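Local coordinates for protein nuclear hormone receptor FTZ-F1 (Drosophila melanogaster, PDB 2XHS) that probably regulates transcription as an orphan nuclear receptor of the NR5A group, its ligand-binding domain docking a short peptide of the partner Fushi tarazu, at residues F48-K53 and Q115-M120; V70-L75 and M81-H86. All blocks are in the same frame, centred on the assembly; numbering follows the deposited sequence.

How the contacts relate
Both contacts belong to the mostly helical ligand-binding domain of the nuclear receptor, but they lie on opposite sides of the centre of the chain, about 29 Å apart between centres and about 15 Å between nearest atoms. Contact 1 joins helix 47-67 to strand 116-118 of the small two-stranded sheet; contact 2 packs the connection after that helix against the next one, helix 77-102. Along the chain contact 2 is nested within the loop that contact 1 closes. Contact 1 thus packs the helical body against its small sheet, whereas contact 2 lies where M81 and L84 of helix 77-102 meet the bound peptide.

Contact 1: F48-K53 and Q115-M120; sequences FELMCK and QVFNLM
Helix 47-67 passes beside strand 116-118, where F117 meets L50 and M51, and the backbones come nearest at the CA atoms of M51 and L119, just after 116-118, 8.3 Å apart. The strand belongs to the two-stranded antiparallel sheet of the nuclear receptor ligand-binding domain, and one ring, that of F117, bridges it to the helix. With CG anti to the backbone N (chi1 -173°), F117 reaches out from the strand, and its CZ comes 3.8 Å from CA of M51, which lies at the ring edge and near its plane. L50 meets the same ring obliquely, its CD1 4.0 Å from F117 CD1. A long flat side chain suits this place because it can span to the helix backbone, and the branched L50 fills in beside it while packing also on L34 and L35 of helix 24-39. An alanine in place of F117 would probably open a gap between strand and helix, leaving L50 and M51 without their partner here. Backbone hydrogen bonding between F117 and T109 joins the strand to strand 108-110. M51, a selenomethionine, touches the ring through the base of its side chain: CB sits 4.0 Å from F117 CZ, while the selenium end leads away from the strand.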
# COMPACT_ATOMS: atom_id res chain seq x y z
N PHE A 48 5.14 13.79 -14.09
CA PHE A 48 5.41 13.70 -12.69
C PHE A 48 4.21 14.12 -11.93
O PHE A 48 3.85 13.52 -10.97
CB PHE A 48 6.60 14.53 -12.30
CG PHE A 48 6.88 14.51 -10.84
CD1 PHE A 48 7.59 13.52 -10.28
CD2 PHE A 48 6.40 15.49 -10.04
CE1 PHE A 48 7.81 13.50 -9.00
CE2 PHE A 48 6.64 15.46 -8.74
CZ PHE A 48 7.35 14.47 -8.23
N GLU A 49 3.56 15.17 -12.36
CA GLU A 49 2.40 15.62 -11.64
C GLU A 49 1.32 14.59 -11.63
O GLU A 49 0.60 14.49 -10.67
CB GLU A 49 1.81 16.84 -12.31
CG GLU A 49 2.58 18.08 -12.16
CD GLU A 49 1.70 19.26 -12.18
OE1 GLU A 49 0.59 19.15 -12.67
OE2 GLU A 49 2.11 20.32 -11.72
N LEU A 50 1.18 13.87 -12.72
CA LEU A 50 0.17 12.86 -12.87
C LEU A 50 0.38 11.73 -11.92
O LEU A 50 -0.53 11.25 -11.30
CB LEU A 50 0.23 12.32 -14.28
CG LEU A 50 -1.06 12.09 -15.05
CD1 LEU A 50 -0.78 11.19 -16.19
CD2 LEU A 50 -2.10 11.51 -14.21
N MSE A 51 1.61 11.33 -11.76
CA MSE A 51 1.91 10.25 -10.89
C MSE A 51 1.46 10.62 -9.53
O MSE A 51 0.96 9.81 -8.82
CB MSE A 51 3.40 10.01 -10.88
CG MSE A 51 3.79 8.82 -10.13
SE MSE A 51 5.54 8.91 -9.70
CE MSE A 51 5.41 10.04 -8.24
N CYS A 52 1.66 11.86 -9.17
CA CYS A 52 1.26 12.40 -7.90
C CYS A 52 -0.22 12.40 -7.74
O CYS A 52 -0.72 12.26 -6.66
CB CYS A 52 1.80 13.78 -7.69
SG CYS A 52 3.46 13.85 -7.22
N LYS A 53 -0.92 12.61 -8.83
CA LYS A 53 -2.35 12.60 -8.80
C LYS A 53 -2.86 11.25 -8.47
O LYS A 53 -3.82 11.10 -7.77
CB LYS A 53 -2.88 13.05 -10.13
CG LYS A 53 -3.41 14.43 -10.08
CD LYS A 53 -4.05 14.85 -11.34
CE LYS A 53 -3.15 15.73 -12.12
NZ LYS A 53 -3.92 16.50 -13.10
N GLN A 115 1.49 9.61 -25.24
CA GLN A 115 2.37 9.83 -24.15
C GLN A 115 2.40 8.54 -23.37
O GLN A 115 1.48 7.76 -23.43
CB GLN A 115 1.84 10.97 -23.30
CG GLN A 115 2.82 12.07 -23.05
CD GLN A 115 2.18 13.26 -22.42
OE1 GLN A 115 1.07 13.59 -22.74
NE2 GLN A 115 2.88 13.90 -21.54
N VAL A 116 3.46 8.29 -22.64
CA VAL A 116 3.59 7.03 -21.95
C VAL A 116 3.73 7.23 -20.46
O VAL A 116 4.55 7.98 -20.02
CB VAL A 116 4.81 6.28 -22.49
CG1 VAL A 116 5.10 5.06 -21.68
CG2 VAL A 116 4.56 5.89 -23.90
N PHE A 117 2.93 6.52 -19.67
CA PHE A 117 3.01 6.64 -18.24
C PHE A 117 3.72 5.48 -17.62
O PHE A 117 3.38 4.37 -17.86
CB PHE A 117 1.62 6.73 -17.63
CG PHE A 117 1.63 7.02 -16.16
CD1 PHE A 117 1.91 8.27 -15.70
CD2 PHE A 117 1.38 6.04 -15.25
CE1 PHE A 117 1.93 8.52 -14.40
CE2 PHE A 117 1.42 6.30 -13.96
CZ PHE A 117 1.68 7.54 -13.53
N ASN A 118 4.72 5.75 -16.80
CA ASN A 118 5.46 4.71 -16.15
C ASN A 118 4.73 4.32 -14.93
O ASN A 118 4.83 4.96 -13.94
CB ASN A 118 6.80 5.25 -15.76
CG ASN A 118 7.70 4.22 -15.24
OD1 ASN A 118 7.77 3.15 -15.77
ND2 ASN A 118 8.41 4.52 -14.20
N LEU A 119 3.99 3.25 -15.03
CA LEU A 119 3.20 2.69 -13.95
C LEU A 119 4.09 2.22 -12.86
O LEU A 119 3.76 2.28 -11.72
CB LEU A 119 2.38 1.54 -14.47
CG LEU A 119 1.23 1.90 -15.38
CD1 LEU A 119 0.84 0.73 -16.18
CD2 LEU A 119 0.10 2.30 -14.53
N MSE A 120 5.24 1.75 -13.25
CA MSE A 120 6.24 1.19 -12.40
C MSE A 120 6.72 2.22 -11.42
O MSE A 120 7.11 1.90 -10.34
CB MSE A 120 7.37 0.71 -13.29
CG MSE A 120 8.51 0.03 -12.62
SE MSE A 120 8.04 -1.47 -11.67
CE MSE A 120 9.73 -1.87 -11.02

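Contact 2: V70-L75 and M81-H86; sequences VFFKDL and MKLLQH
In the connection between helices 47-67 and 77-102 of the ligand-binding domain, F72 packs on L83 and L84 of the helix that follows, near the groove where nuclear receptors of this family bind coactivator motifs and where the peptide is bound here. F72 projects toward helix 77-102 and is met by these two successive leucines. L83 places CD1 3.9 Å from F72 CE1, approaching the ring obliquely, the two side chains running antiparallel alongside each other. CD1 of L84 lies at the ring's edge, near its plane, 4.1 Å from F72 CE2, and its CG is 4.1 Å from F72 CZ. In L84 CG is anti to the carbonyl carbon (chi1 -79°), which carries CG and CD1 across to the ring although the CB itself does not point there. L75 completes the group: its CD1 lies 4.1 Å from CD1 of L83, the side chains of L75 and L83 lying nearly perpendicular. Leucine suits these places because it brings an apolar methyl to F72 or to another leucine without a polar group to satisfy. A66 of helix 47-67 touches both F72 and L84, and I167 packs on L83. L84 and the selenomethionine M81 also pack on apolar side chains of the bound peptide. No hydrogen bond crosses between the segments; the contact is held by apolar packing alone, and L84, shared between F72 and the peptide, links this packing directly to the peptide-binding surface.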
# COMPACT_ATOMS: atom_id res chain seq x y z
N VAL A 70 -11.48 -3.31 10.96
CA VAL A 70 -12.05 -3.72 12.20
C VAL A 70 -11.32 -3.08 13.34
O VAL A 70 -11.92 -2.66 14.30
CB VAL A 70 -12.01 -5.23 12.31
CG1 VAL A 70 -10.74 -5.73 11.75
CG2 VAL A 70 -12.14 -5.63 13.73
N PHE A 71 -10.00 -3.06 13.28
CA PHE A 71 -9.21 -2.48 14.33
C PHE A 71 -9.28 -1.00 14.52
O PHE A 71 -9.26 -0.50 15.61
CB PHE A 71 -7.79 -2.90 14.13
CG PHE A 71 -7.65 -4.34 14.03
CD1 PHE A 71 -7.46 -5.09 15.14
CD2 PHE A 71 -7.72 -4.96 12.83
CE1 PHE A 71 -7.33 -6.42 15.06
CE2 PHE A 71 -7.60 -6.29 12.75
CZ PHE A 71 -7.40 -7.02 13.86
N PHE A 72 -9.34 -0.28 13.42
CA PHE A 72 -9.40 1.15 13.48
C PHE A 72 -10.64 1.58 14.15
O PHE A 72 -10.69 2.57 14.80
CB PHE A 72 -9.37 1.73 12.09
CG PHE A 72 -8.07 2.29 11.71
CD1 PHE A 72 -6.94 1.59 11.88
CD2 PHE A 72 -8.00 3.52 11.15
CE1 PHE A 72 -5.77 2.12 11.53
CE2 PHE A 72 -6.83 4.02 10.80
CZ PHE A 72 -5.72 3.32 10.99
N LYS A 73 -11.67 0.79 14.01
CA LYS A 73 -12.96 1.19 14.49
C LYS A 73 -12.85 1.48 15.96
O LYS A 73 -13.53 2.35 16.49
CB LYS A 73 -13.96 0.08 14.25
CG LYS A 73 -14.06 -0.32 12.80
CD LYS A 73 -15.35 -1.05 12.51
CE LYS A 73 -15.85 -0.72 11.12
NZ LYS A 73 -16.86 -1.69 10.61
N ASP A 74 -11.98 0.78 16.63
CA ASP A 74 -11.86 0.86 18.05
C ASP A 74 -10.87 1.91 18.41
O ASP A 74 -10.42 1.98 19.52
CB ASP A 74 -11.39 -0.45 18.59
CG ASP A 74 -12.30 -1.55 18.23
OD1 ASP A 74 -13.34 -1.26 17.64
OD2 ASP A 74 -12.00 -2.70 18.58
N LEU A 75 -10.56 2.75 17.46
CA LEU A 75 -9.51 3.69 17.66
C LEU A 75 -9.95 5.09 17.46
O LEU A 75 -10.81 5.38 16.66
CB LEU A 75 -8.42 3.38 16.67
CG LEU A 75 -7.36 2.49 17.24
CD1 LEU A 75 -6.30 2.29 16.24
CD2 LEU A 75 -6.84 3.18 18.42
N MSE A 81 -4.80 8.70 12.82
CA MSE A 81 -4.07 9.58 11.97
C MSE A 81 -2.61 9.29 12.07
O MSE A 81 -1.93 9.27 11.11
CB MSE A 81 -4.31 11.00 12.40
CG MSE A 81 -5.67 11.48 12.13
SE MSE A 81 -5.84 13.26 12.64
CE MSE A 81 -4.43 13.95 11.68
N LYS A 82 -2.12 9.07 13.25
CA LYS A 82 -0.72 8.81 13.41
C LYS A 82 -0.26 7.56 12.74
O LYS A 82 0.83 7.50 12.23
CB LYS A 82 -0.38 8.75 14.87
CG LYS A 82 -0.53 10.06 15.56
CD LYS A 82 0.05 9.98 16.93
CE LYS A 82 -0.50 11.08 17.80
NZ LYS A 82 -1.48 10.50 18.74
N LEU A 83 -1.07 6.53 12.80
CA LEU A 83 -0.73 5.28 12.18
C LEU A 83 -0.66 5.38 10.70
O LEU A 83 0.22 4.85 10.10
CB LEU A 83 -1.75 4.24 12.55
CG LEU A 83 -1.71 3.64 13.94
CD1 LEU A 83 -2.88 2.80 14.04
CD2 LEU A 83 -0.51 2.82 14.07
N LEU A 84 -1.63 6.03 10.12
CA LEU A 84 -1.68 6.26 8.71
C LEU A 84 -0.57 7.13 8.23
O LEU A 84 -0.02 6.92 7.20
CB LEU A 84 -2.99 6.91 8.35
CG LEU A 84 -4.23 6.05 8.27
CD1 LEU A 84 -5.38 6.96 8.36
CD2 LEU A 84 -4.26 5.39 6.97
N GLN A 85 -0.23 8.14 9.00
CA GLN A 85 0.83 9.03 8.65
C GLN A 85 2.14 8.34 8.59
O GLN A 85 2.98 8.70 7.84
CB GLN A 85 0.93 10.14 9.66
CG GLN A 85 0.19 11.36 9.30
CD GLN A 85 -0.01 12.27 10.45
OE1 GLN A 85 -0.86 13.12 10.42
NE2 GLN A 85 0.79 12.11 11.46
N HIS A 86 2.34 7.39 9.46
CA HIS A 86 3.58 6.66 9.51
C HIS A 86 3.89 5.77 8.35
O HIS A 86 5.00 5.71 7.89
CB HIS A 86 3.60 5.82 10.76
CG HIS A 86 4.95 5.31 11.12
ND1 HIS A 86 5.27 3.97 11.08
CD2 HIS A 86 6.06 5.95 11.51
CE1 HIS A 86 6.52 3.82 11.44
NE2 HIS A 86 7.02 5.00 11.71